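Local coordinates for germination protein (Bacillus megaterium, PDB 6O59) that probably helps the spore sense germinants as the A subunit of the GerK3 receptor, this chain being its N-terminal domain, at residues Y59-M65 with L81-I86; S107-L111 with L121-T125; F149-I153 with F255-F261; P232-E238 with F261-A267. All blocks are in the same frame, centred on the assembly; numbering follows the deposited sequence.

Contact 1. Residues Y59-M65 with L81-I86; sequences YLLQSLM and LISEDI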
loop_
_atom_site.group_PDB
_atom_site.type_symbol
_atom_site.label_atom_id
_atom_site.label_comp_id
_atom_site.label_asym_id
_atom_site.label_seq_id
_atom_site.Cartn_x
_atom_site.Cartn_y
_atom_site.Cartn_z
ATOM N N TYR A 59 -7.572 16.145 -13.082
ATOM C CA TYR A 59 -8.881 16.203 -13.724
ATOM C C TYR A 59 -9.988 16.148 -12.664
ATOM O O TYR A 59 -10.825 17.049 -12.601
ATOM C CB TYR A 59 -9.034 15.063 -14.756
ATOM C CG TYR A 59 -10.464 14.838 -15.210
ATOM C CD1 TYR A 59 -11.282 13.903 -14.578
ATOM C CD2 TYR A 59 -11.004 15.568 -16.268
ATOM C CE1 TYR A 59 -12.613 13.733 -14.953
ATOM C CE2 TYR A 59 -12.326 15.383 -16.674
ATOM C CZ TYR A 59 -13.127 14.462 -16.015
ATOM O OH TYR A 59 -14.430 14.267 -16.413
ATOM N N LEU A 60 -9.949 15.103 -11.816
ATOM C CA LEU A 60 -10.939 14.827 -10.794
ATOM C C LEU A 60 -10.976 15.861 -9.686
ATOM O O LEU A 60 -12.041 16.435 -9.444
ATOM C CB LEU A 60 -10.689 13.437 -10.199
ATOM C CG LEU A 60 -11.000 12.251 -11.128
ATOM C CD1 LEU A 60 -10.524 10.943 -10.518
ATOM C CD2 LEU A 60 -12.502 12.188 -11.501
ATOM N N LEU A 61 -9.830 16.113 -9.029
ATOM C CA LEU A 61 -9.723 17.005 -7.880
ATOM C C LEU A 61 -9.750 18.494 -8.236
ATOM O O LEU A 61 -9.962 19.310 -7.337
ATOM C CB LEU A 61 -8.483 16.672 -7.043
ATOM C CG LEU A 61 -8.357 15.222 -6.569
ATOM C CD1 LEU A 61 -7.057 14.997 -5.849
ATOM C CD2 LEU A 61 -9.508 14.811 -5.695
ATOM N N GLN A 62 -9.573 18.865 -9.509
ATOM C CA GLN A 62 -9.690 20.282 -9.886
ATOM C C GLN A 62 -10.980 20.490 -10.664
ATOM O O GLN A 62 -11.293 21.627 -11.005
ATOM C CB GLN A 62 -8.491 20.789 -10.704
ATOM C CG GLN A 62 -7.164 20.825 -9.966
ATOM C CD GLN A 62 -5.969 20.889 -10.890
ATOM O OE1 GLN A 62 -4.922 20.304 -10.601
ATOM N NE2 GLN A 62 -6.079 21.609 -12.011
ATOM N N SER A 63 -11.737 19.381 -10.922
ATOM C CA SER A 63 -12.995 19.284 -11.689
ATOM C C SER A 63 -12.793 19.937 -13.066
ATOM O O SER A 63 -13.283 21.041 -13.324
ATOM C CB SER A 63 -14.170 19.884 -10.920
ATOM O OG SER A 63 -15.401 19.455 -11.476
ATOM N N LEU A 64 -12.005 19.260 -13.925
ATOM C CA LEU A 64 -11.584 19.766 -15.234
ATOM C C LEU A 64 -12.521 19.364 -16.399
ATOM O O LEU A 64 -12.207 19.649 -17.562
ATOM C CB LEU A 64 -10.135 19.308 -15.509
ATOM C CG LEU A 64 -8.981 20.338 -15.324
ATOM C CD1 LEU A 64 -9.187 21.261 -14.126
ATOM C CD2 LEU A 64 -7.639 19.643 -15.211
ATOM N N MET A 65 -13.706 18.806 -16.074
ATOM C CA MET A 65 -14.725 18.398 -17.044
ATOM C C MET A 65 -15.481 19.620 -17.654
ATOM O O MET A 65 -15.375 19.844 -18.859
ATOM C CB MET A 65 -15.712 17.423 -16.368
ATOM C CG MET A 65 -16.787 16.878 -17.295
ATOM S SD MET A 65 -18.185 16.182 -16.382
ATOM C CE MET A 65 -17.875 14.484 -16.601
ATOM N N LEU A 81 -20.389 9.146 -17.352
ATOM C CA LEU A 81 -20.118 10.465 -17.932
ATOM C C LEU A 81 -18.659 10.872 -17.710
ATOM O O LEU A 81 -18.035 11.427 -18.618
ATOM C CB LEU A 81 -21.058 11.520 -17.319
ATOM C CG LEU A 81 -22.176 12.093 -18.196
ATOM C CD1 LEU A 81 -21.658 13.112 -19.209
ATOM C CD2 LEU A 81 -23.040 11.006 -18.816
ATOM N N ILE A 82 -18.120 10.580 -16.505
ATOM C CA ILE A 82 -16.745 10.889 -16.123
ATOM C C ILE A 82 -15.796 9.988 -16.901
ATOM O O ILE A 82 -14.757 10.470 -17.366
ATOM C CB ILE A 82 -16.545 10.779 -14.578
ATOM C CG1 ILE A 82 -17.111 12.044 -13.860
ATOM C CG2 ILE A 82 -15.074 10.534 -14.198
ATOM C CD1 ILE A 82 -17.242 11.988 -12.291
ATOM N N SER A 83 -16.168 8.692 -17.066
ATOM C CA SER A 83 -15.356 7.696 -17.775
ATOM C C SER A 83 -15.038 8.129 -19.212
ATOM O O SER A 83 -13.932 7.871 -19.662
ATOM C CB SER A 83 -16.012 6.315 -17.755
ATOM O OG SER A 83 -17.038 6.134 -18.716
ATOM N N GLU A 84 -15.959 8.853 -19.886
ATOM C CA GLU A 84 -15.794 9.350 -21.259
ATOM C C GLU A 84 -14.569 10.248 -21.425
ATOM O O GLU A 84 -14.021 10.318 -22.528
ATOM C CB GLU A 84 -17.038 10.110 -21.716
ATOM C CG GLU A 84 -18.197 9.211 -22.107
ATOM C CD GLU A 84 -19.459 9.924 -22.548
ATOM O OE1 GLU A 84 -19.469 11.177 -22.576
ATOM O OE2 GLU A 84 -20.445 9.218 -22.865
ATOM N N ASP A 85 -14.143 10.926 -20.336
ATOM C CA ASP A 85 -12.952 11.780 -20.290
ATOM C C ASP A 85 -11.739 10.998 -19.837
ATOM O O ASP A 85 -10.664 11.196 -20.391
ATOM C CB ASP A 85 -13.153 12.991 -19.361
ATOM C CG ASP A 85 -14.027 14.082 -19.943
ATOM O OD1 ASP A 85 -14.226 14.089 -21.182
ATOM O OD2 ASP A 85 -14.507 14.932 -19.166
ATOM N N ILE A 86 -11.912 10.105 -18.846
ATOM C CA ILE A 86 -10.829 9.303 -18.272
ATOM C C ILE A 86 -10.243 8.295 -19.308
ATOM O O ILE A 86 -9.037 8.018 -19.254
ATOM C CB ILE A 86 -11.282 8.626 -16.935
ATOM C CG1 ILE A 86 -11.539 9.736 -15.858
ATOM C CG2 ILE A 86 -10.254 7.593 -16.437
ATOM C CD1 ILE A 86 -11.531 9.332 -14.364
#
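The end of helix 54-62 and the loop leaving it face the last turns of helix 78-86 at side-chain distance, with the CA of Y59 8.5 Å from the CA of I86 and the CA of M65 7.6 Å from the CA of D85. S63, with positive phi, closes helix 54-62 in a Schellman motif, and the chain then brings M65 back toward helix 78-86. Y59 reaches across with its CG anti to the backbone N (chi1 166°), and its OH donates to D85 OD2 over 2.8 Å. The acceptor oxygen uses its anti lone pair, turned away from OD1, and ring and carboxylate planes stand 85° apart. D85 OD2 sits at the edge of the tyrosine ring, near its plane. I82 CG2 comes to the other edge of the ring, 4.1 Å from Y59 CE1, and L60, the next residue along, brings CD2 to the same methyl and to I86 CD1. On the loop side, M65 lays its CE against I82 CG1 at 3.7 Å, its chain bent at the last torsion, while its CG passes D85 OD2. The one polar bond thus lies beside a patch of aliphatic contacts. L60 and I82 both also touch L112 of strand 110-114: a helix end and the loop after it pack against another helix over one antiparallel sheet, the layered alpha/beta arrangement of the N-terminal half of the domain.

Contact 2. Residues S107-L111 with L121-T125; sequences SGDSL and LSVST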
loop_
_atom_site.group_PDB
_atom_site.type_symbol
_atom_site.label_atom_id
_atom_site.label_comp_id
_atom_site.label_asym_id
_atom_site.label_seq_id
_atom_site.Cartn_x
_atom_site.Cartn_y
_atom_site.Cartn_z
ATOM N N SER A 107 -2.614 -3.966 -8.420
ATOM C CA SER A 107 -1.863 -3.966 -9.671
ATOM C C SER A 107 -1.525 -2.527 -10.151
ATOM O O SER A 107 -1.147 -2.326 -11.309
ATOM C CB SER A 107 -2.641 -4.728 -10.738
ATOM O OG SER A 107 -3.766 -3.965 -11.125
ATOM N N GLY A 108 -1.646 -1.553 -9.264
ATOM C CA GLY A 108 -1.328 -0.171 -9.593
ATOM C C GLY A 108 -2.378 0.625 -10.331
ATOM O O GLY A 108 -2.033 1.624 -10.966
ATOM N N ASP A 109 -3.664 0.216 -10.276
ATOM C CA ASP A 109 -4.722 1.000 -10.926
ATOM C C ASP A 109 -5.241 2.052 -9.968
ATOM O O ASP A 109 -4.974 1.981 -8.764
ATOM C CB ASP A 109 -5.886 0.108 -11.398
ATOM C CG ASP A 109 -5.672 -0.713 -12.658
ATOM O OD1 ASP A 109 -4.581 -0.618 -13.257
ATOM O OD2 ASP A 109 -6.598 -1.446 -13.043
ATOM N N SER A 110 -5.977 3.028 -10.480
ATOM C CA SER A 110 -6.631 4.014 -9.621
ATOM C C SER A 110 -8.116 3.729 -9.642
ATOM O O SER A 110 -8.690 3.476 -10.710
ATOM C CB SER A 110 -6.335 5.441 -10.063
ATOM O OG SER A 110 -4.934 5.626 -10.070
ATOM N N LEU A 111 -8.711 3.670 -8.456
ATOM C CA LEU A 111 -10.132 3.411 -8.336
ATOM C C LEU A 111 -10.875 4.713 -8.210
ATOM O O LEU A 111 -10.400 5.637 -7.544
ATOM C CB LEU A 111 -10.473 2.496 -7.133
ATOM C CG LEU A 111 -9.687 1.190 -6.941
ATOM C CD1 LEU A 111 -10.112 0.509 -5.679
ATOM C CD2 LEU A 111 -9.844 0.251 -8.106
ATOM N N LEU A 121 -14.880 2.307 -10.957
ATOM C CA LEU A 121 -14.117 2.486 -12.210
ATOM C C LEU A 121 -12.624 2.348 -11.926
ATOM O O LEU A 121 -12.152 2.965 -10.984
ATOM C CB LEU A 121 -14.431 3.873 -12.771
ATOM C CG LEU A 121 -13.636 4.268 -14.007
ATOM C CD1 LEU A 121 -14.279 5.451 -14.690
ATOM C CD2 LEU A 121 -12.206 4.596 -13.638
ATOM N N SER A 122 -11.953 1.509 -12.707
ATOM C CA SER A 122 -10.496 1.314 -12.660
ATOM C C SER A 122 -9.792 1.940 -13.866
ATOM O O SER A 122 -10.213 1.728 -15.007
ATOM C CB SER A 122 -10.148 -0.177 -12.605
ATOM O OG SER A 122 -10.567 -0.815 -11.409
ATOM N N VAL A 123 -8.696 2.651 -13.628
ATOM C CA VAL A 123 -7.937 3.234 -14.731
ATOM C C VAL A 123 -6.454 2.846 -14.578
ATOM O O VAL A 123 -5.913 2.896 -13.473
ATOM C CB VAL A 123 -8.164 4.768 -14.902
ATOM C CG1 VAL A 123 -7.969 5.550 -13.603
ATOM C CG2 VAL A 123 -7.334 5.344 -16.039
ATOM N N SER A 124 -5.830 2.418 -15.690
ATOM C CA SER A 124 -4.433 2.021 -15.753
ATOM C C SER A 124 -3.594 3.024 -16.560
ATOM O O SER A 124 -4.007 3.424 -17.645
ATOM C CB SER A 124 -4.320 0.633 -16.369
ATOM O OG SER A 124 -2.969 0.196 -16.361
ATOM N N THR A 125 -2.395 3.382 -16.053
ATOM C CA THR A 125 -1.448 4.309 -16.703
ATOM C C THR A 125 -0.180 3.545 -17.246
ATOM O O THR A 125 0.638 4.145 -17.962
ATOM C CB THR A 125 -1.096 5.473 -15.753
ATOM O OG1 THR A 125 -2.310 6.072 -15.280
ATOM C CG2 THR A 125 -0.266 6.559 -16.441
#
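A beta hairpin, strands 110-114 and 120-124, begins here at the end far from its turn, where S110 and V123 form an antiparallel hydrogen-bonded pair. S110 N donates to V123 O and V123 N returns to S110 O, both at 3.0 Å. L111 and S122 make the next, non-hydrogen-bonded pair, and CA-H...O contacts run between S122 CA and S110 O and between L111 CA and L121 O. S110 and V123 share one face of the sheet, where S110 CB meets V123 CG1 at 3.9 Å; S110 OG itself is bonded to N53. The opposite face carries L111 and S122. There the leucine methyl CD2 lies 3.5 Å from S122 OG, a hydroxyl hydrogen-bonded with S104 OG of helix 98-106. That helix ends just before the hairpin in a Schellman motif, and G108, at positive phi as its C-prime residue, turns the chain into the strand. D109 follows with its carboxylate laid across the neighbouring strand: CG is anti to the carbonyl carbon (chi1 -76°), which places OD2 near S122 CB at 3.8 Å and OD1 against S124 CB at 3.4 Å.

Contact 3. Residues F149-I153 with F255-F261; sequences FTESI and FVDGTPF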
loop_
_atom_site.group_PDB
_atom_site.type_symbol
_atom_site.label_atom_id
_atom_site.label_comp_id
_atom_site.label_asym_id
_atom_site.label_seq_id
_atom_site.Cartn_x
_atom_site.Cartn_y
_atom_site.Cartn_z
ATOM N N PHE A 149 17.078 -1.704 -3.311
ATOM C CA PHE A 149 16.456 -0.765 -2.403
ATOM C C PHE A 149 17.284 0.524 -2.295
ATOM O O PHE A 149 18.497 0.508 -2.491
ATOM C CB PHE A 149 16.295 -1.410 -1.034
ATOM C CG PHE A 149 15.211 -2.458 -0.962
ATOM C CD1 PHE A 149 13.889 -2.142 -1.273
ATOM C CD2 PHE A 149 15.485 -3.732 -0.475
ATOM C CE1 PHE A 149 12.873 -3.097 -1.146
ATOM C CE2 PHE A 149 14.470 -4.687 -0.350
ATOM C CZ PHE A 149 13.172 -4.363 -0.691
ATOM N N THR A 150 16.608 1.634 -1.994
ATOM C CA THR A 150 17.187 2.968 -1.829
ATOM C C THR A 150 17.082 3.410 -0.353
ATOM O O THR A 150 16.631 2.642 0.507
ATOM C CB THR A 150 16.463 3.967 -2.758
ATOM O OG1 THR A 150 15.085 4.067 -2.379
ATOM C CG2 THR A 150 16.563 3.585 -4.214
ATOM N N GLU A 151 17.449 4.680 -0.081
ATOM C CA GLU A 151 17.397 5.291 1.250
ATOM C C GLU A 151 15.957 5.723 1.615
ATOM O O GLU A 151 15.692 6.033 2.788
ATOM C CB GLU A 151 18.350 6.492 1.329
ATOM C CG GLU A 151 19.736 6.252 0.751
ATOM C CD GLU A 151 20.907 6.557 1.670
ATOM O OE1 GLU A 151 21.814 5.698 1.769
ATOM O OE2 GLU A 151 20.926 7.647 2.289
ATOM N N SER A 152 15.027 5.705 0.621
ATOM C CA SER A 152 13.626 6.108 0.779
ATOM C C SER A 152 12.701 4.934 1.090
ATOM O O SER A 152 12.604 4.020 0.272
ATOM C CB SER A 152 13.145 6.807 -0.493
ATOM O OG SER A 152 11.771 7.145 -0.416
ATOM N N ILE A 153 11.967 4.995 2.227
ATOM C CA ILE A 153 10.985 3.975 2.623
ATOM C C ILE A 153 9.924 3.863 1.515
ATOM O O ILE A 153 9.657 2.750 1.053
ATOM C CB ILE A 153 10.317 4.228 4.018
ATOM C CG1 ILE A 153 11.301 4.034 5.171
ATOM C CG2 ILE A 153 9.071 3.340 4.233
ATOM C CD1 ILE A 153 10.720 4.380 6.561
ATOM N N PHE A 255 11.499 -1.728 7.054
ATOM C CA PHE A 255 12.178 -0.676 6.304
ATOM C C PHE A 255 12.403 0.516 7.208
ATOM O O PHE A 255 11.439 1.111 7.704
ATOM C CB PHE A 255 11.397 -0.270 5.041
ATOM C CG PHE A 255 11.371 -1.367 4.016
ATOM C CD1 PHE A 255 12.463 -1.591 3.193
ATOM C CD2 PHE A 255 10.269 -2.218 3.909
ATOM C CE1 PHE A 255 12.447 -2.618 2.270
ATOM C CE2 PHE A 255 10.245 -3.233 2.961
ATOM C CZ PHE A 255 11.331 -3.422 2.144
ATOM N N VAL A 256 13.685 0.833 7.454
ATOM C CA VAL A 256 14.112 1.956 8.286
ATOM C C VAL A 256 14.515 3.127 7.371
ATOM O O VAL A 256 15.201 2.921 6.368
ATOM C CB VAL A 256 15.261 1.531 9.230
ATOM C CG1 VAL A 256 15.606 2.640 10.220
ATOM C CG2 VAL A 256 14.907 0.242 9.969
ATOM N N ASP A 257 14.073 4.347 7.723
ATOM C CA ASP A 257 14.374 5.573 6.995
ATOM C C ASP A 257 15.883 5.805 6.927
ATOM O O ASP A 257 16.573 5.799 7.956
ATOM C CB ASP A 257 13.664 6.765 7.658
ATOM C CG ASP A 257 13.691 8.068 6.881
ATOM O OD1 ASP A 257 13.799 8.019 5.642
ATOM O OD2 ASP A 257 13.562 9.134 7.511
ATOM N N GLY A 258 16.385 5.935 5.700
ATOM C CA GLY A 258 17.802 6.157 5.428
ATOM C C GLY A 258 18.645 4.914 5.204
ATOM O O GLY A 258 19.798 5.041 4.776
ATOM N N THR A 259 18.110 3.698 5.493
ATOM C CA THR A 259 18.890 2.471 5.292
ATOM C C THR A 259 18.537 1.858 3.926
ATOM O O THR A 259 17.370 1.571 3.664
ATOM C CB THR A 259 18.755 1.478 6.450
ATOM O OG1 THR A 259 17.532 0.763 6.350
ATOM C CG2 THR A 259 18.890 2.138 7.803
ATOM N N PRO A 260 19.534 1.636 3.038
ATOM C CA PRO A 260 19.215 1.134 1.684
ATOM C C PRO A 260 19.054 -0.397 1.586
ATOM O O PRO A 260 19.606 -1.041 0.676
ATOM C CB PRO A 260 20.384 1.656 0.839
ATOM C CG PRO A 260 21.514 1.721 1.785
ATOM C CD PRO A 260 20.976 1.936 3.172
ATOM N N PHE A 261 18.256 -0.969 2.501
ATOM C CA PHE A 261 17.961 -2.403 2.536
ATOM C C PHE A 261 16.738 -2.740 3.392
ATOM O O PHE A 261 16.304 -1.950 4.234
ATOM C CB PHE A 261 19.165 -3.242 3.009
ATOM C CG PHE A 261 19.954 -2.674 4.153
ATOM C CD1 PHE A 261 19.486 -2.774 5.458
ATOM C CD2 PHE A 261 21.187 -2.072 3.937
ATOM C CE1 PHE A 261 20.218 -2.237 6.524
ATOM C CE2 PHE A 261 21.916 -1.532 5.002
ATOM C CZ PHE A 261 21.431 -1.628 6.288
#
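Aromatic packing joins F149 to F255. The edge of the F255 ring points at one face of the F149 ring in a T-shaped stack, centroids 4.9 Å apart and planes at 68°. F255 CE1 stands toward the rim of that face, 3.5 Å from F149 CE1. The apolar pair of I153 is its CG1 with F255 CB at 4.3 Å; that CG1 is beside the backbone N (chi1 -70°), and with chi2 extended (175°) CD1 lies over the backbone, 3.5 Å from F255 O and 3.9 Å from D257 CB. One backbone hydrogen bond crosses the contact: G258 N donates to E151 O at 3.0 Å. P260 CA approaches T150 O as a CA-H...O contact of 3.2 Å. Within 255-261, V256 O takes both T259 N and T259 OG1, closing a type II turn with glycine at the positive-phi position; P260 then centres an inverse gamma turn. The E151 side chain runs beside P260, pointing the same way, with OE1 4.0 Å from P260 CG. S152 is the N-cap of helix 153-163, whose N156 and L157 touch F255. The whole is the hairpin turn between strands 252-256 and 262-265 packed against the segment leading into a helix.

Contact 4. Residues P232-E238 with F261-A267; sequences PTIYNTE and FGLIAPA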
loop_
_atom_site.group_PDB
_atom_site.type_symbol
_atom_site.label_atom_id
_atom_site.label_comp_id
_atom_site.label_asym_id
_atom_site.label_seq_id
_atom_site.Cartn_x
_atom_site.Cartn_y
_atom_site.Cartn_z
ATOM N N PRO A 232 14.198 -10.158 17.801
ATOM C CA PRO A 232 14.514 -11.149 16.767
ATOM C C PRO A 232 15.813 -10.811 16.036
ATOM O O PRO A 232 16.131 -9.636 15.842
ATOM C CB PRO A 232 13.297 -11.050 15.838
ATOM C CG PRO A 232 12.845 -9.576 15.950
ATOM C CD PRO A 232 13.482 -9.005 17.217
ATOM N N THR A 233 16.556 -11.845 15.608
ATOM C CA THR A 233 17.747 -11.656 14.778
ATOM C C THR A 233 17.262 -11.130 13.452
ATOM O O THR A 233 16.166 -11.505 13.019
ATOM C CB THR A 233 18.531 -12.948 14.627
ATOM O OG1 THR A 233 17.692 -13.967 14.066
ATOM C CG2 THR A 233 19.135 -13.389 15.917
ATOM N N ILE A 234 18.023 -10.232 12.828
ATOM C CA ILE A 234 17.567 -9.641 11.567
ATOM C C ILE A 234 18.564 -9.940 10.438
ATOM O O ILE A 234 19.778 -10.085 10.671
ATOM C CB ILE A 234 17.249 -8.113 11.677
ATOM C CG1 ILE A 234 18.478 -7.299 12.138
ATOM C CG2 ILE A 234 16.040 -7.857 12.579
ATOM C CD1 ILE A 234 18.357 -5.761 12.027
ATOM N N TYR A 235 18.024 -10.036 9.211
ATOM C CA TYR A 235 18.796 -10.267 8.004
ATOM C C TYR A 235 18.598 -9.082 7.050
ATOM O O TYR A 235 17.464 -8.751 6.716
ATOM C CB TYR A 235 18.395 -11.603 7.372
ATOM C CG TYR A 235 18.893 -11.800 5.961
ATOM C CD1 TYR A 235 20.238 -12.042 5.699
ATOM C CD2 TYR A 235 18.013 -11.755 4.880
ATOM C CE1 TYR A 235 20.702 -12.207 4.393
ATOM C CE2 TYR A 235 18.464 -11.936 3.575
ATOM C CZ TYR A 235 19.805 -12.166 3.338
ATOM O OH TYR A 235 20.243 -12.336 2.055
ATOM N N ASN A 236 19.691 -8.430 6.634
ATOM C CA ASN A 236 19.640 -7.295 5.718
ATOM C C ASN A 236 19.785 -7.741 4.246
ATOM O O ASN A 236 20.705 -8.484 3.904
ATOM C CB ASN A 236 20.723 -6.273 6.068
ATOM C CG ASN A 236 22.150 -6.767 5.919
ATOM O OD1 ASN A 236 22.540 -7.814 6.432
ATOM N ND2 ASN A 236 22.966 -6.015 5.214
ATOM N N THR A 237 18.899 -7.257 3.375
ATOM C CA THR A 237 18.937 -7.567 1.943
ATOM C C THR A 237 18.607 -6.325 1.136
ATOM O O THR A 237 17.671 -5.594 1.474
ATOM C CB THR A 237 18.003 -8.751 1.583
ATOM O OG1 THR A 237 17.988 -8.927 0.175
ATOM C CG2 THR A 237 16.573 -8.573 2.070
ATOM N N GLU A 238 19.345 -6.097 0.055
ATOM C CA GLU A 238 19.072 -4.962 -0.833
ATOM C C GLU A 238 18.188 -5.393 -2.017
ATOM O O GLU A 238 17.850 -4.557 -2.841
ATOM C CB GLU A 238 20.369 -4.322 -1.329
ATOM C CG GLU A 238 21.243 -5.215 -2.196
ATOM C CD GLU A 238 22.555 -4.598 -2.642
ATOM O OE1 GLU A 238 23.114 -3.764 -1.889
ATOM O OE2 GLU A 238 23.025 -4.957 -3.748
ATOM N N PHE A 261 18.256 -0.969 2.501
ATOM C CA PHE A 261 17.961 -2.403 2.536
ATOM C C PHE A 261 16.738 -2.740 3.392
ATOM O O PHE A 261 16.304 -1.950 4.234
ATOM C CB PHE A 261 19.165 -3.242 3.009
ATOM C CG PHE A 261 19.954 -2.674 4.153
ATOM C CD1 PHE A 261 19.486 -2.774 5.458
ATOM C CD2 PHE A 261 21.187 -2.072 3.937
ATOM C CE1 PHE A 261 20.218 -2.237 6.524
ATOM C CE2 PHE A 261 21.916 -1.532 5.002
ATOM C CZ PHE A 261 21.431 -1.628 6.288
ATOM N N GLY A 262 16.177 -3.912 3.124
ATOM C CA GLY A 262 15.055 -4.457 3.872
ATOM C C GLY A 262 15.605 -5.310 4.991
ATOM O O GLY A 262 16.671 -5.911 4.834
ATOM N N LEU A 263 14.930 -5.330 6.139
ATOM C CA LEU A 263 15.374 -6.146 7.268
ATOM C C LEU A 263 14.359 -7.252 7.490
ATOM O O LEU A 263 13.183 -6.974 7.746
ATOM C CB LEU A 263 15.591 -5.300 8.539
ATOM C CG LEU A 263 16.637 -4.188 8.425
ATOM C CD1 LEU A 263 16.633 -3.309 9.646
ATOM C CD2 LEU A 263 18.031 -4.756 8.180
ATOM N N ILE A 264 14.790 -8.510 7.303
ATOM C CA ILE A 264 13.940 -9.704 7.438
ATOM C C ILE A 264 14.050 -10.202 8.857
ATOM O O ILE A 264 15.161 -10.333 9.385
ATOM C CB ILE A 264 14.355 -10.783 6.405
ATOM C CG1 ILE A 264 14.182 -10.289 4.933
ATOM C CG2 ILE A 264 13.668 -12.147 6.655
ATOM C CD1 ILE A 264 12.792 -9.897 4.499
ATOM N N ALA A 265 12.898 -10.450 9.488
ATOM C CA ALA A 265 12.854 -10.953 10.859
ATOM C C ALA A 265 11.791 -12.061 11.033
ATOM O O ALA A 265 10.675 -11.939 10.526
ATOM C CB ALA A 265 12.603 -9.811 11.839
ATOM N N PRO A 266 12.110 -13.154 11.760
ATOM C CA PRO A 266 13.407 -13.505 12.364
ATOM C C PRO A 266 14.329 -14.054 11.265
ATOM O O PRO A 266 13.836 -14.630 10.290
ATOM C CB PRO A 266 13.024 -14.557 13.433
ATOM C CG PRO A 266 11.507 -14.693 13.378
ATOM C CD PRO A 266 11.133 -14.226 12.006
ATOM N N ALA A 267 15.652 -13.842 11.390
ATOM C CA ALA A 267 16.612 -14.305 10.378
ATOM C C ALA A 267 16.654 -15.848 10.301
ATOM O O ALA A 267 16.767 -16.395 9.209
ATOM C CB ALA A 267 17.995 -13.743 10.663
#
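I264 and Y235 exchange the central pair of hydrogen bonds that joins edge strand 235-237 to strand 262-265 in an antiparallel sheet. I264 N donates to Y235 O at 2.7 Å, and Y235 N answers to I264 O at 2.9 Å; T237 and G262 repeat the exchange, with N236 and L263 as the non-hydrogen-bonded pair between them. The strand axes lie 4.7 Å apart with their directions 146° from each other. In the close-packed part T237 and I264 are covered by V243 of helix 240-248, and L263 is buried on the other face. There I234 CD1 meets L263 CD1 at 3.8 Å, and residues of helix 210-215 extend the aliphatic cluster. P232 and P266, each preceded by a cis peptide bond, meet CB to CB near helix 195-206. The solvent side is not a separate face: Y235, on the face of T237 and I264, is exposed, and so is N236 beside L263. Y235 keeps its ring alongside I264, with I264 CB at the ring edge, while N236 CB makes a CH-pi contact over one face of the F261 ring, 4.2 Å from its centroid, and touches L263 CD2. Beyond the strand end the geometry departs from the sheet pattern: A267 N donates to T233 O at 2.9 Å from well above the carbonyl plane, and T233 OG1 is a weak second acceptor at 3.4 Å.

From the N terminus, contact 1 comes first, closing the 15-residue connection between helices 54-62 and 78-86; contact 2 follows in series and closes a hairpin of the first five-stranded sheet. The two touch where S83 packs on L121 and I86 on V123, their centres about 15 Å apart. Contacts 3 and 4 belong to the second five-stranded sheet. Contact 3 spans about a hundred residues; contact 4 closes the 22-residue connection holding helix 240-248 and strand 252-256. Their segments alternate, so the two cross; they share F261, and F149 N probably bonds to E238 O. With centres about 44 Å apart, contacts 1 and 4 sit on opposite sides of the chain's centre.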